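PDB 4ECL: serine racemase from Enterococcus faecalis, which belongs to the alanine racemase family and joins a TIM-barrel N-terminal domain to a mostly beta C-terminal domain in a two-chain assembly. Local coordinates for residues K30-A35 with G57-A62; H200-Y205 with D216-G221; A249-I254 with P325-G330; L276-P281 with L317-T322; P289-C294 with E351-I356. All blocks are in the same frame, centred on the assembly; numbering follows the deposited sequence.

Interactions 1 and 2 are buried contacts of the barrel domain and touch each other, since strands 32-36 and 217-220 are neighbours in one parallel sheet; interaction 1 mixes backbone bonds with a carboxylate and a water, whereas interaction 2 is the most polar, with an arginine, a histidine and a sulfate. Interactions 3 and 4 lie in the C-terminal beta domain, their centres 8 Å apart, and share the sheet of strands 245-257 and 275-280. Interaction 4 is a buried, mainly apolar strand pair with a polar turn at one end, while interaction 3 is only partly buried, at the sheet margin. Interaction 5 is small, joins loop to helix end, and like 3 and 4 meets the second subunit.

Interaction 1: residues K30-A35 with G57-A62; sequences KCELMA and GVSSFA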
# COMPACT_ATOMS: atom_id res chain seq x y z
N LYS A 30 -33.51 15.40 -7.84
CA LYS A 30 -33.89 14.22 -7.07
C LYS A 30 -32.81 13.14 -7.07
O LYS A 30 -32.93 12.13 -6.38
CB LYS A 30 -35.22 13.66 -7.59
CG LYS A 30 -35.95 12.76 -6.61
CD LYS A 30 -37.39 12.57 -7.03
CE LYS A 30 -37.48 12.05 -8.45
NZ LYS A 30 -37.03 10.64 -8.57
N CYS A 31 -31.76 13.35 -7.86
CA CYS A 31 -30.64 12.44 -7.90
C CYS A 31 -29.70 12.70 -6.72
O CYS A 31 -29.31 13.85 -6.45
CB CYS A 31 -29.88 12.57 -9.22
SG CYS A 31 -28.51 11.40 -9.40
N GLU A 32 -29.35 11.64 -6.02
CA GLU A 32 -28.56 11.76 -4.80
C GLU A 32 -27.09 11.39 -5.01
O GLU A 32 -26.75 10.46 -5.75
CB GLU A 32 -29.18 10.90 -3.70
CG GLU A 32 -28.79 11.32 -2.30
CD GLU A 32 -29.34 10.38 -1.24
OE1 GLU A 32 -30.37 9.72 -1.51
OE2 GLU A 32 -28.73 10.30 -0.15
N LEU A 33 -26.21 12.14 -4.35
CA LEU A 33 -24.79 11.85 -4.40
C LEU A 33 -24.49 10.62 -3.53
O LEU A 33 -24.78 10.61 -2.33
CB LEU A 33 -23.99 13.08 -3.94
CG LEU A 33 -22.48 13.06 -4.18
CD1 LEU A 33 -21.92 14.49 -4.26
CD2 LEU A 33 -21.76 12.27 -3.07
N MSE A 34 -23.93 9.57 -4.15
CA MSE A 34 -23.46 8.42 -3.37
C MSE A 34 -21.94 8.46 -3.29
O MSE A 34 -21.24 8.18 -4.27
CB MSE A 34 -23.93 7.09 -3.96
CG MSE A 34 -23.54 5.90 -3.08
SE MSE A 34 -24.13 4.17 -3.75
CE MSE A 34 -25.97 4.18 -3.11
N ALA A 35 -21.43 8.82 -2.12
CA ALA A 35 -20.02 9.04 -1.98
C ALA A 35 -19.33 7.69 -1.85
O ALA A 35 -19.63 6.91 -0.94
CB ALA A 35 -19.74 9.92 -0.77
N GLY A 57 -24.03 16.92 4.82
CA GLY A 57 -25.33 16.55 4.28
C GLY A 57 -25.36 15.42 3.27
O GLY A 57 -26.44 15.08 2.78
N VAL A 58 -24.22 14.84 2.94
CA VAL A 58 -24.22 13.62 2.13
C VAL A 58 -24.93 12.54 2.93
O VAL A 58 -24.63 12.35 4.11
CB VAL A 58 -22.79 13.16 1.79
CG1 VAL A 58 -22.81 11.80 1.09
CG2 VAL A 58 -22.07 14.21 0.94
N SER A 59 -25.88 11.85 2.31
CA SER A 59 -26.69 10.87 3.03
C SER A 59 -26.69 9.48 2.39
O SER A 59 -27.62 8.69 2.60
CB SER A 59 -28.11 11.39 3.17
OG SER A 59 -28.51 12.04 1.97
N SER A 60 -25.64 9.18 1.63
CA SER A 60 -25.49 7.88 0.97
C SER A 60 -24.02 7.56 0.70
O SER A 60 -23.29 8.37 0.11
CB SER A 60 -26.28 7.88 -0.34
OG SER A 60 -26.42 6.57 -0.85
N PHE A 61 -23.58 6.37 1.12
CA PHE A 61 -22.18 5.95 0.98
C PHE A 61 -22.06 4.54 0.37
O PHE A 61 -22.91 3.68 0.58
CB PHE A 61 -21.45 5.99 2.34
CG PHE A 61 -21.46 7.36 2.96
CD1 PHE A 61 -20.49 8.29 2.62
CD2 PHE A 61 -22.47 7.73 3.83
CE1 PHE A 61 -20.53 9.56 3.15
CE2 PHE A 61 -22.51 9.00 4.37
CZ PHE A 61 -21.53 9.92 4.03
N ALA A 62 -20.99 4.34 -0.40
CA ALA A 62 -20.65 3.04 -0.97
C ALA A 62 -19.29 2.58 -0.44
O ALA A 62 -18.34 3.37 -0.41
CB ALA A 62 -20.62 3.13 -2.47
O HOH W 1 -26.24 12.17 -0.65
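Glu32 swings CG to the far side from its own amide nitrogen (chi1 -158°) and runs extended from there across to Ser59, whose own hydroxyl is turned in between its N and carbonyl carbon (chi1 40°) to meet it. Ser59 OG donates to Glu32 OE2 at 2.8 Å and comes down on the carboxylate from above, 45° out of its plane. A water closes the same corner. It donates to Glu32 OE2 and to Leu33 O, the latter at 2.7 Å from the water oxygen, and accepts from Ser59 N, so the approach to strand 60-63 is tied to strand 32-36 before the direct backbone bonds begin.

Those bonds have the parallel pattern. Ala35 N donates to Ser60 O at 2.9 Å and Ala35 O accepts from Ala62 N at 3.0 Å, which places Ala35 beside Phe61 and lets its CB lie 3.8 Å from Phe61 CD1. On the other face of the sheet selenomethionine Met34 packs SE 3.9 Å from Ala62 CB, and its CE touches Ser60 OG, a hydroxyl bonded to Glu80. Val58 CG1 fills in against Ala35 CB at 4.1 Å.

Two consecutive strands of the TIM barrel are joined here, in a beta-alpha-beta crossover whose connection is largely helical. Leu53 of helix 46-55 covers Ala35, Val58 and Phe61, Leu33 and Val58 pack on helix 13-25, and strand 217-220 pairs with strand 32-36 as its second neighbour.

Interaction 2: residues H200-Y205 with D216-G221; sequences HIQSSY and DYIRVG. With SO4 (sulfate ion), chain G.
Three donors from Ser204 and Gly221 close on one sulfate oxygen: Ser204 OG lies 2.6 Å from sulfate O2, Gly221 N 2.9 Å from the same O2, and Ser204 N 3.1 Å from it. This is the C-terminal end of strand 217-220 in the TIM barrel, facing the first turn of helix 204-209, a place consistent with the phosphate-binding sites of many such barrels; Val222 N and Tyr42 OH also bond the ion.

Deeper in, Arg219 folds back toward the 200-205 segment through a bend at chi3 (-55°). Its NH1 donates to His200 ND1 at 2.8 Å, in the plane of the guanidinium but 23° out of the imidazole plane. Gln202 O lies over the centre of one guanidinium face, and it also accepts from Arg219 N at 3.0 Å, nearly along the C=O axis. NH2 makes a weak bond to Ile201 O and another bond to Thr159 O, which further fixes the rotation of the group.

His200 is held from a second direction by Tyr217, whose edge points at the imidazole face in an offset T-shaped pair, centroids of the His200 and Tyr217 rings 5.4 Å apart. Tyr217 OH is bonded to Glu80, and His200 NE2 to His123. A water accepts from Gln202 N and donates to Gln202 OE1 at 2.6 Å and to Tyr217 O at 2.7 Å.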
# COMPACT_ATOMS: atom_id res chain seq x y z
N HIS A 200 -29.11 3.34 -10.38
CA HIS A 200 -27.85 4.04 -10.61
C HIS A 200 -26.95 3.32 -11.61
O HIS A 200 -26.86 2.11 -11.63
CB HIS A 200 -27.13 4.39 -9.29
CG HIS A 200 -27.00 3.25 -8.32
ND1 HIS A 200 -25.79 2.64 -8.05
CD2 HIS A 200 -27.91 2.67 -7.50
CE1 HIS A 200 -25.97 1.70 -7.14
NE2 HIS A 200 -27.25 1.69 -6.79
N ILE A 201 -26.30 4.11 -12.46
CA ILE A 201 -25.56 3.61 -13.61
C ILE A 201 -24.19 4.31 -13.63
O ILE A 201 -23.20 3.74 -14.09
CB ILE A 201 -26.33 3.97 -14.91
CG1 ILE A 201 -27.62 3.16 -15.00
CG2 ILE A 201 -25.51 3.74 -16.17
CD1 ILE A 201 -28.65 3.79 -15.94
N GLN A 202 -24.16 5.54 -13.12
CA GLN A 202 -22.98 6.39 -13.28
C GLN A 202 -22.00 6.39 -12.12
O GLN A 202 -22.37 6.46 -10.94
CB GLN A 202 -23.40 7.84 -13.55
CG GLN A 202 -24.27 8.03 -14.76
CD GLN A 202 -25.26 9.14 -14.55
OE1 GLN A 202 -26.20 9.00 -13.77
NE2 GLN A 202 -25.03 10.27 -15.22
N SER A 203 -20.72 6.35 -12.49
CA SER A 203 -19.67 6.73 -11.58
C SER A 203 -19.23 8.14 -12.00
O SER A 203 -19.98 8.81 -12.71
CB SER A 203 -18.52 5.72 -11.64
OG SER A 203 -18.95 4.49 -11.11
N SER A 204 -18.03 8.57 -11.58
CA SER A 204 -17.56 9.94 -11.87
C SER A 204 -17.64 10.33 -13.34
O SER A 204 -18.20 11.37 -13.69
CB SER A 204 -16.11 10.17 -11.39
OG SER A 204 -15.99 10.13 -9.98
N TYR A 205 -17.07 9.52 -14.22
CA TYR A 205 -17.09 9.87 -15.64
C TYR A 205 -18.47 9.68 -16.29
O TYR A 205 -18.76 10.24 -17.36
CB TYR A 205 -15.99 9.11 -16.39
CG TYR A 205 -14.61 9.65 -16.12
CD1 TYR A 205 -14.13 10.76 -16.80
CD2 TYR A 205 -13.79 9.05 -15.17
CE1 TYR A 205 -12.86 11.27 -16.55
CE2 TYR A 205 -12.51 9.55 -14.92
CZ TYR A 205 -12.05 10.66 -15.61
OH TYR A 205 -10.79 11.16 -15.35
N ASP A 216 -31.24 7.75 -9.82
CA ASP A 216 -31.52 8.17 -8.44
C ASP A 216 -30.26 8.38 -7.61
O ASP A 216 -30.30 9.05 -6.58
CB ASP A 216 -32.43 7.14 -7.78
CG ASP A 216 -33.73 6.96 -8.54
OD1 ASP A 216 -34.63 7.80 -8.37
OD2 ASP A 216 -33.82 6.00 -9.34
N TYR A 217 -29.16 7.77 -8.05
CA TYR A 217 -27.86 8.01 -7.45
C TYR A 217 -26.80 8.17 -8.52
O TYR A 217 -26.89 7.59 -9.61
CB TYR A 217 -27.39 6.84 -6.59
CG TYR A 217 -28.24 6.47 -5.41
CD1 TYR A 217 -28.16 7.17 -4.22
CD2 TYR A 217 -29.09 5.38 -5.48
CE1 TYR A 217 -28.92 6.80 -3.13
CE2 TYR A 217 -29.85 5.00 -4.40
CZ TYR A 217 -29.77 5.71 -3.23
OH TYR A 217 -30.54 5.31 -2.16
N ILE A 218 -25.77 8.93 -8.17
CA ILE A 218 -24.51 8.87 -8.87
C ILE A 218 -23.43 8.54 -7.84
O ILE A 218 -23.32 9.21 -6.81
CB ILE A 218 -24.21 10.19 -9.60
CG1 ILE A 218 -25.29 10.43 -10.66
CG2 ILE A 218 -22.83 10.15 -10.24
CD1 ILE A 218 -25.13 11.71 -11.45
N ARG A 219 -22.68 7.48 -8.13
CA ARG A 219 -21.61 6.99 -7.26
C ARG A 219 -20.33 7.75 -7.59
O ARG A 219 -19.65 7.43 -8.56
CB ARG A 219 -21.36 5.49 -7.49
CG ARG A 219 -22.57 4.57 -7.29
CD ARG A 219 -22.28 3.12 -7.69
NE ARG A 219 -21.78 3.00 -9.06
CZ ARG A 219 -22.53 2.73 -10.13
NH1 ARG A 219 -23.84 2.54 -9.99
NH2 ARG A 219 -21.99 2.64 -11.34
N VAL A 220 -19.99 8.74 -6.78
CA VAL A 220 -18.82 9.54 -7.12
C VAL A 220 -17.57 9.13 -6.35
O VAL A 220 -17.56 9.07 -5.12
CB VAL A 220 -19.12 11.06 -7.00
CG1 VAL A 220 -20.22 11.45 -7.98
CG2 VAL A 220 -19.57 11.40 -5.61
N GLY A 221 -16.52 8.82 -7.11
CA GLY A 221 -15.24 8.44 -6.53
C GLY A 221 -14.22 9.53 -6.75
O GLY A 221 -14.19 10.51 -6.00
S SO4 G . -14.92 6.51 -9.84
O1 SO4 G . -15.51 5.22 -9.45
O2 SO4 G . -15.90 7.57 -9.60
O3 SO4 G . -13.73 6.73 -9.01
O4 SO4 G . -14.53 6.47 -11.24
O HOH W 2 -26.25 6.95 -12.11

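Interaction 3: residues A249-I254 with P325-G330; sequences AKVVLI and PNVKTG
Val251 and Gly330 are joined by the single hydrogen bond across this contact, Gly330 N donating to Val251 O at 2.9 Å. The same carbonyl is brushed by a CA-H...O contact, with Thr329 CA 3.5 Å from Val251 O. Around it the packing is mostly side chain on backbone: Lys250 CG lies 3.5 Å from Gly330 O, Val251 CB sits against Lys328 O at the same distance, and Ile254 lays its CD1 over the Lys328-Thr329 peptide, 3.5 Å from Lys328 C. With CG1 trans to its N (chi1 180°), Val251 turns CG2 to Val327 CG1 at 4.1 Å, the two branched side chains crossing at about a right angle.

Farther out, Lys328 N is bonded to Ser331 OG, and Gly330 takes a positive phi (105°) just before strand 332-334, antiparallel to the broken strand 245-257. Val251 lies in that break, and its side chain also packs on Ala278 and Leu280 of strand 275-280. Thr329 and Val252 both touch Tyr86 of the second subunit.

The next tie is a backbone bond between Val251 and Ser331. Between the two segments themselves, one backbone bond apart, cohesion is mainly van der Waals, which depends on shape more than on charge.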
# COMPACT_ATOMS: atom_id res chain seq x y z
N ALA A 249 6.16 15.72 3.90
CA ALA A 249 7.20 15.09 4.73
C ALA A 249 8.25 16.12 5.14
O ALA A 249 8.60 17.00 4.36
CB ALA A 249 7.84 13.91 3.98
N LYS A 250 8.75 16.00 6.37
CA LYS A 250 9.74 16.94 6.90
C LYS A 250 11.18 16.45 6.79
O LYS A 250 11.49 15.33 7.20
CB LYS A 250 9.41 17.31 8.35
CG LYS A 250 8.25 18.31 8.43
CD LYS A 250 7.73 18.48 9.84
CE LYS A 250 6.51 19.40 9.86
NZ LYS A 250 6.02 19.59 11.25
N VAL A 251 12.05 17.31 6.25
CA VAL A 251 13.48 17.01 6.12
C VAL A 251 14.11 16.64 7.47
O VAL A 251 13.91 17.31 8.47
CB VAL A 251 14.27 18.23 5.57
CG1 VAL A 251 15.74 17.90 5.46
CG2 VAL A 251 13.71 18.69 4.22
N VAL A 252 14.86 15.54 7.48
CA VAL A 252 15.47 15.07 8.71
C VAL A 252 16.98 15.25 8.70
O VAL A 252 17.63 15.12 9.74
CB VAL A 252 15.16 13.58 8.95
CG1 VAL A 252 13.68 13.39 9.19
CG2 VAL A 252 15.63 12.76 7.76
N LEU A 253 17.53 15.55 7.53
CA LEU A 253 18.96 15.76 7.39
C LEU A 253 19.31 16.44 6.08
O LEU A 253 18.67 16.22 5.06
CB LEU A 253 19.73 14.44 7.47
CG LEU A 253 21.23 14.70 7.48
CD1 LEU A 253 21.61 15.32 8.82
CD2 LEU A 253 22.07 13.48 7.17
N ILE A 254 20.35 17.28 6.12
CA ILE A 254 20.91 17.86 4.91
C ILE A 254 22.36 17.43 4.84
O ILE A 254 23.06 17.44 5.83
CB ILE A 254 20.77 19.40 4.88
CG1 ILE A 254 19.30 19.79 4.72
CG2 ILE A 254 21.56 20.00 3.73
CD1 ILE A 254 18.74 20.53 5.90
N PRO A 325 18.18 27.59 -1.01
CA PRO A 325 18.87 27.88 0.26
C PRO A 325 17.96 27.75 1.49
O PRO A 325 18.45 27.42 2.58
CB PRO A 325 19.38 29.32 0.08
CG PRO A 325 18.65 29.87 -1.09
CD PRO A 325 18.19 28.72 -1.94
N ASN A 326 16.66 27.96 1.32
CA ASN A 326 15.75 27.91 2.45
C ASN A 326 15.32 26.49 2.82
O ASN A 326 14.13 26.18 2.89
CB ASN A 326 14.52 28.77 2.16
CG ASN A 326 13.73 29.10 3.41
OD1 ASN A 326 14.30 29.30 4.49
ND2 ASN A 326 12.40 29.14 3.28
N VAL A 327 16.29 25.61 3.04
CA VAL A 327 16.00 24.24 3.44
C VAL A 327 16.71 23.86 4.73
O VAL A 327 17.93 23.90 4.81
CB VAL A 327 16.42 23.22 2.36
CG1 VAL A 327 15.98 21.83 2.77
CG2 VAL A 327 15.82 23.59 1.03
N LYS A 328 15.93 23.49 5.74
CA LYS A 328 16.51 23.08 7.01
C LYS A 328 15.87 21.80 7.52
O LYS A 328 14.86 21.36 6.99
CB LYS A 328 16.38 24.21 8.04
CG LYS A 328 14.96 24.74 8.23
CD LYS A 328 15.01 26.24 8.54
CE LYS A 328 13.63 26.82 8.83
NZ LYS A 328 13.24 26.64 10.26
N THR A 329 16.49 21.19 8.52
CA THR A 329 15.85 20.12 9.27
C THR A 329 14.51 20.65 9.75
O THR A 329 14.46 21.67 10.44
CB THR A 329 16.68 19.72 10.50
OG1 THR A 329 17.90 19.09 10.08
CG2 THR A 329 15.88 18.75 11.38
N GLY A 330 13.44 19.98 9.35
CA GLY A 330 12.11 20.41 9.72
C GLY A 330 11.36 21.06 8.58
O GLY A 330 10.16 21.28 8.69

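Interaction 4: residues L276-P281 with L317-T322; sequences LIAILP and LAVDVT
Ala318 sets its CB against a pair of isoleucine methyls of the facing strand, 3.7 Å from Ile277 CG2 and 3.8 Å from Ile279 CD1. Ile277 also reaches across with its CD1, turned that way by chi2 (-48°), to 3.4 Å from Val319 O. On the face that carries Ala278 and Val319, Leu280 and Leu317 cross obliquely and touch through their methyls, CD1 of Leu280 being 3.9 Å from CD1 of Leu317. Leu317 gets there with CG held between its backbone N and carbonyl carbon (chi1 59°). Ala278 CB fills the next place, against Val319 CG2 and Val321 CG1.

The strands are antiparallel, their axes at 146°, and strand 275-280 lies in the C-terminal domain's mixed sheet between 245-257 and 317-320. Ala278 and Val319 form a hydrogen-bonded pair, with Ala278 N 2.9 Å from Val319 O and the return bond matching it, both in the carbonyl plane. Where strand 317-320 ends, Asp320 OD1 accepts from Thr322 N, an Asx turn, and takes the Thr322 hydroxyl on its syn lone pair. That hydroxyl in turn accepts from Leu276, whose N lies 3.1 Å from Thr322 OG1. Ile279 and Ala318 pack against Arg132 of the second subunit.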
# COMPACT_ATOMS: atom_id res chain seq x y z
N LEU A 276 23.85 19.70 -2.35
CA LEU A 276 23.18 19.57 -1.07
C LEU A 276 22.02 18.60 -1.23
O LEU A 276 21.21 18.73 -2.15
CB LEU A 276 22.65 20.92 -0.60
CG LEU A 276 23.69 21.85 0.03
CD1 LEU A 276 23.07 23.22 0.30
CD2 LEU A 276 24.23 21.22 1.30
N ILE A 277 21.95 17.63 -0.32
CA ILE A 277 20.90 16.62 -0.35
C ILE A 277 20.03 16.69 0.89
O ILE A 277 20.54 16.73 2.01
CB ILE A 277 21.51 15.20 -0.46
CG1 ILE A 277 22.07 14.97 -1.87
CG2 ILE A 277 20.48 14.12 -0.13
CD1 ILE A 277 21.11 15.37 -2.96
N ALA A 278 18.71 16.70 0.71
CA ALA A 278 17.82 16.62 1.85
C ALA A 278 17.27 15.21 1.95
O ALA A 278 16.85 14.61 0.96
CB ALA A 278 16.69 17.62 1.74
N ILE A 279 17.26 14.68 3.17
CA ILE A 279 16.71 13.36 3.38
C ILE A 279 15.29 13.48 3.93
O ILE A 279 15.08 14.16 4.94
CB ILE A 279 17.58 12.55 4.35
CG1 ILE A 279 19.02 12.48 3.83
CG2 ILE A 279 17.02 11.15 4.53
CD1 ILE A 279 19.14 11.80 2.48
N LEU A 280 14.35 12.83 3.26
CA LEU A 280 12.95 12.79 3.67
C LEU A 280 12.60 11.41 4.23
O LEU A 280 12.95 10.39 3.64
CB LEU A 280 12.04 13.10 2.49
CG LEU A 280 12.17 14.48 1.85
CD1 LEU A 280 11.23 14.61 0.67
CD2 LEU A 280 11.89 15.58 2.87
N PRO A 281 11.90 11.37 5.36
CA PRO A 281 11.55 10.13 6.05
C PRO A 281 10.26 9.57 5.49
O PRO A 281 9.32 9.31 6.23
CB PRO A 281 11.34 10.61 7.48
CG PRO A 281 10.74 11.98 7.30
CD PRO A 281 11.38 12.56 6.06
N LEU A 317 13.85 8.66 1.41
CA LEU A 317 14.39 9.00 0.09
C LEU A 317 15.20 10.30 0.16
O LEU A 317 15.27 10.94 1.22
CB LEU A 317 13.27 9.09 -0.96
CG LEU A 317 12.12 10.08 -0.82
CD1 LEU A 317 12.51 11.47 -1.33
CD2 LEU A 317 10.92 9.55 -1.57
N ALA A 318 15.82 10.67 -0.95
CA ALA A 318 16.69 11.84 -0.99
C ALA A 318 16.32 12.80 -2.13
O ALA A 318 15.99 12.37 -3.24
CB ALA A 318 18.13 11.39 -1.13
N VAL A 319 16.38 14.10 -1.86
CA VAL A 319 16.13 15.08 -2.90
C VAL A 319 17.24 16.11 -2.99
O VAL A 319 17.99 16.33 -2.03
CB VAL A 319 14.78 15.79 -2.74
CG1 VAL A 319 13.62 14.80 -2.89
CG2 VAL A 319 14.72 16.49 -1.41
N ASP A 320 17.33 16.74 -4.15
CA ASP A 320 18.42 17.67 -4.45
C ASP A 320 17.99 19.09 -4.09
O ASP A 320 17.08 19.63 -4.69
CB ASP A 320 18.71 17.59 -5.94
CG ASP A 320 20.03 18.22 -6.31
OD1 ASP A 320 20.57 19.01 -5.51
OD2 ASP A 320 20.51 17.92 -7.42
N VAL A 321 18.64 19.69 -3.10
CA VAL A 321 18.30 21.06 -2.70
C VAL A 321 19.44 22.04 -2.95
O VAL A 321 19.49 23.11 -2.33
CB VAL A 321 17.80 21.14 -1.24
CG1 VAL A 321 16.46 20.41 -1.10
CG2 VAL A 321 18.82 20.55 -0.29
N THR A 322 20.34 21.67 -3.86
CA THR A 322 21.49 22.48 -4.20
C THR A 322 21.12 23.93 -4.54
O THR A 322 21.85 24.87 -4.21
CB THR A 322 22.29 21.87 -5.38
OG1 THR A 322 22.57 20.49 -5.11
CG2 THR A 322 23.61 22.61 -5.60

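Interaction 5: residues P289-C294 with E351-I356; sequences PRNLSC and ESAESI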
# COMPACT_ATOMS: atom_id res chain seq x y z
N PRO A 289 5.43 5.42 -4.56
CA PRO A 289 5.91 4.35 -5.46
C PRO A 289 7.41 4.39 -5.77
O PRO A 289 7.94 5.41 -6.16
CB PRO A 289 5.13 4.61 -6.75
CG PRO A 289 3.92 5.39 -6.33
CD PRO A 289 4.35 6.22 -5.17
N ARG A 290 8.07 3.25 -5.60
CA ARG A 290 9.50 3.14 -5.86
C ARG A 290 9.88 3.50 -7.30
O ARG A 290 10.99 3.96 -7.55
CB ARG A 290 9.99 1.74 -5.51
CG ARG A 290 11.49 1.60 -5.53
CD ARG A 290 11.93 0.22 -5.08
NE ARG A 290 13.39 0.11 -5.11
CZ ARG A 290 14.08 -0.30 -6.17
NH1 ARG A 290 13.45 -0.67 -7.28
NH2 ARG A 290 15.41 -0.35 -6.10
N ASN A 291 8.97 3.33 -8.26
CA ASN A 291 9.30 3.65 -9.65
C ASN A 291 9.38 5.17 -9.92
O ASN A 291 9.71 5.60 -11.02
CB ASN A 291 8.36 2.95 -10.63
CG ASN A 291 6.93 3.45 -10.54
OD1 ASN A 291 6.65 4.45 -9.89
ND2 ASN A 291 6.01 2.76 -11.22
N LEU A 292 9.10 5.97 -8.90
CA LEU A 292 9.39 7.40 -8.98
C LEU A 292 10.89 7.72 -8.76
O LEU A 292 11.30 8.88 -8.80
CB LEU A 292 8.53 8.16 -7.97
CG LEU A 292 7.03 8.08 -8.24
CD1 LEU A 292 6.21 8.78 -7.16
CD2 LEU A 292 6.73 8.65 -9.62
N SER A 293 11.68 6.68 -8.52
CA SER A 293 13.12 6.81 -8.26
C SER A 293 13.87 7.57 -9.36
O SER A 293 13.41 7.65 -10.50
CB SER A 293 13.76 5.42 -8.09
OG SER A 293 13.48 4.84 -6.82
N CYS A 294 15.03 8.12 -8.98
CA CYS A 294 16.00 8.70 -9.92
C CYS A 294 15.50 9.79 -10.87
O CYS A 294 15.69 9.68 -12.09
CB CYS A 294 16.66 7.59 -10.74
SG CYS A 294 16.93 6.08 -9.82
N GLU A 351 0.95 9.83 -13.36
CA GLU A 351 1.50 9.67 -14.69
C GLU A 351 2.99 9.32 -14.63
O GLU A 351 3.46 8.46 -15.36
CB GLU A 351 1.26 10.93 -15.53
CG GLU A 351 1.74 10.83 -16.97
CD GLU A 351 1.31 12.02 -17.82
OE1 GLU A 351 0.09 12.31 -17.86
OE2 GLU A 351 2.19 12.66 -18.44
N SER A 352 3.72 9.99 -13.73
CA SER A 352 5.15 9.74 -13.56
C SER A 352 5.41 8.33 -13.07
O SER A 352 6.45 7.76 -13.37
CB SER A 352 5.77 10.72 -12.55
OG SER A 352 5.76 12.05 -13.03
N ALA A 353 4.47 7.80 -12.30
CA ALA A 353 4.61 6.46 -11.73
C ALA A 353 4.07 5.40 -12.68
O ALA A 353 3.99 4.22 -12.33
CB ALA A 353 3.89 6.37 -10.39
N GLU A 354 3.71 5.84 -13.89
CA GLU A 354 3.09 4.97 -14.90
C GLU A 354 1.88 4.24 -14.33
O GLU A 354 1.70 3.04 -14.52
CB GLU A 354 4.11 4.00 -15.48
CG GLU A 354 5.11 4.68 -16.40
CD GLU A 354 5.96 3.69 -17.17
OE1 GLU A 354 6.27 2.62 -16.61
OE2 GLU A 354 6.30 4.00 -18.33
N SER A 355 1.05 5.00 -13.63
CA SER A 355 -0.08 4.45 -12.92
C SER A 355 -1.30 5.33 -13.18
O SER A 355 -1.34 6.07 -14.17
CB SER A 355 0.25 4.40 -11.42
OG SER A 355 -0.87 4.06 -10.63
N ILE A 356 -2.30 5.23 -12.32
CA ILE A 356 -3.45 6.09 -12.42
C ILE A 356 -3.77 6.58 -11.03
O ILE A 356 -3.42 5.94 -10.04
CB ILE A 356 -4.70 5.36 -12.96
CG1 ILE A 356 -4.96 4.09 -12.15
CG2 ILE A 356 -4.57 5.05 -14.44
CD1 ILE A 356 -6.38 3.58 -12.29
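Asn291 lays both ends of its amide on Ala353, but only ND2 makes a hydrogen bond, and in an uncommon geometry. ND2 donates to Ala353 O at 2.7 Å, yet it approaches from above the carbonyl plane, 39° out, instead of along a lone pair, and Ala353 O is itself tilted 31° from the plane of the amide. The other end of the group, OD1, is buried against carbon, 3.4 Å from Ala353 CB, and has no polar partner in the model. Asn291 CG sits between its backbone N and carbonyl carbon (chi1 67°), which swings the amide alongside Ala353.

Leu292 supplies the apolar half. Its CD2 lies 3.6 Å from Ala353 N, over the peptide that joins Ser352 to Ala353, and also reaches Ser352 CB at 3.7 Å. Pro289 CG comes up to Ala353 CB at 4.2 Å, so the alanine methyl is met by three residues of the loop: proline ring, asparagine oxygen and leucine methyl.

The loop is wound into a short 3-10 turn, Leu292 N bonding Pro289 O at 3.0 Å, while the partner is the C-terminal end of helix 346-352. A Schellman motif closes that helix, with Glu354 at positive phi, Glu354 N on Glu351 O at 3.0 Å, and Ser355 N on Ala350 O.

Behind the turn, Ser293 OG donates to Arg290 O at 2.7 Å and is also bonded to Ile312 N. Arg290 N bonds Glu359 of the second subunit, and the Arg290 side chain packs on Ile356 of that subunit.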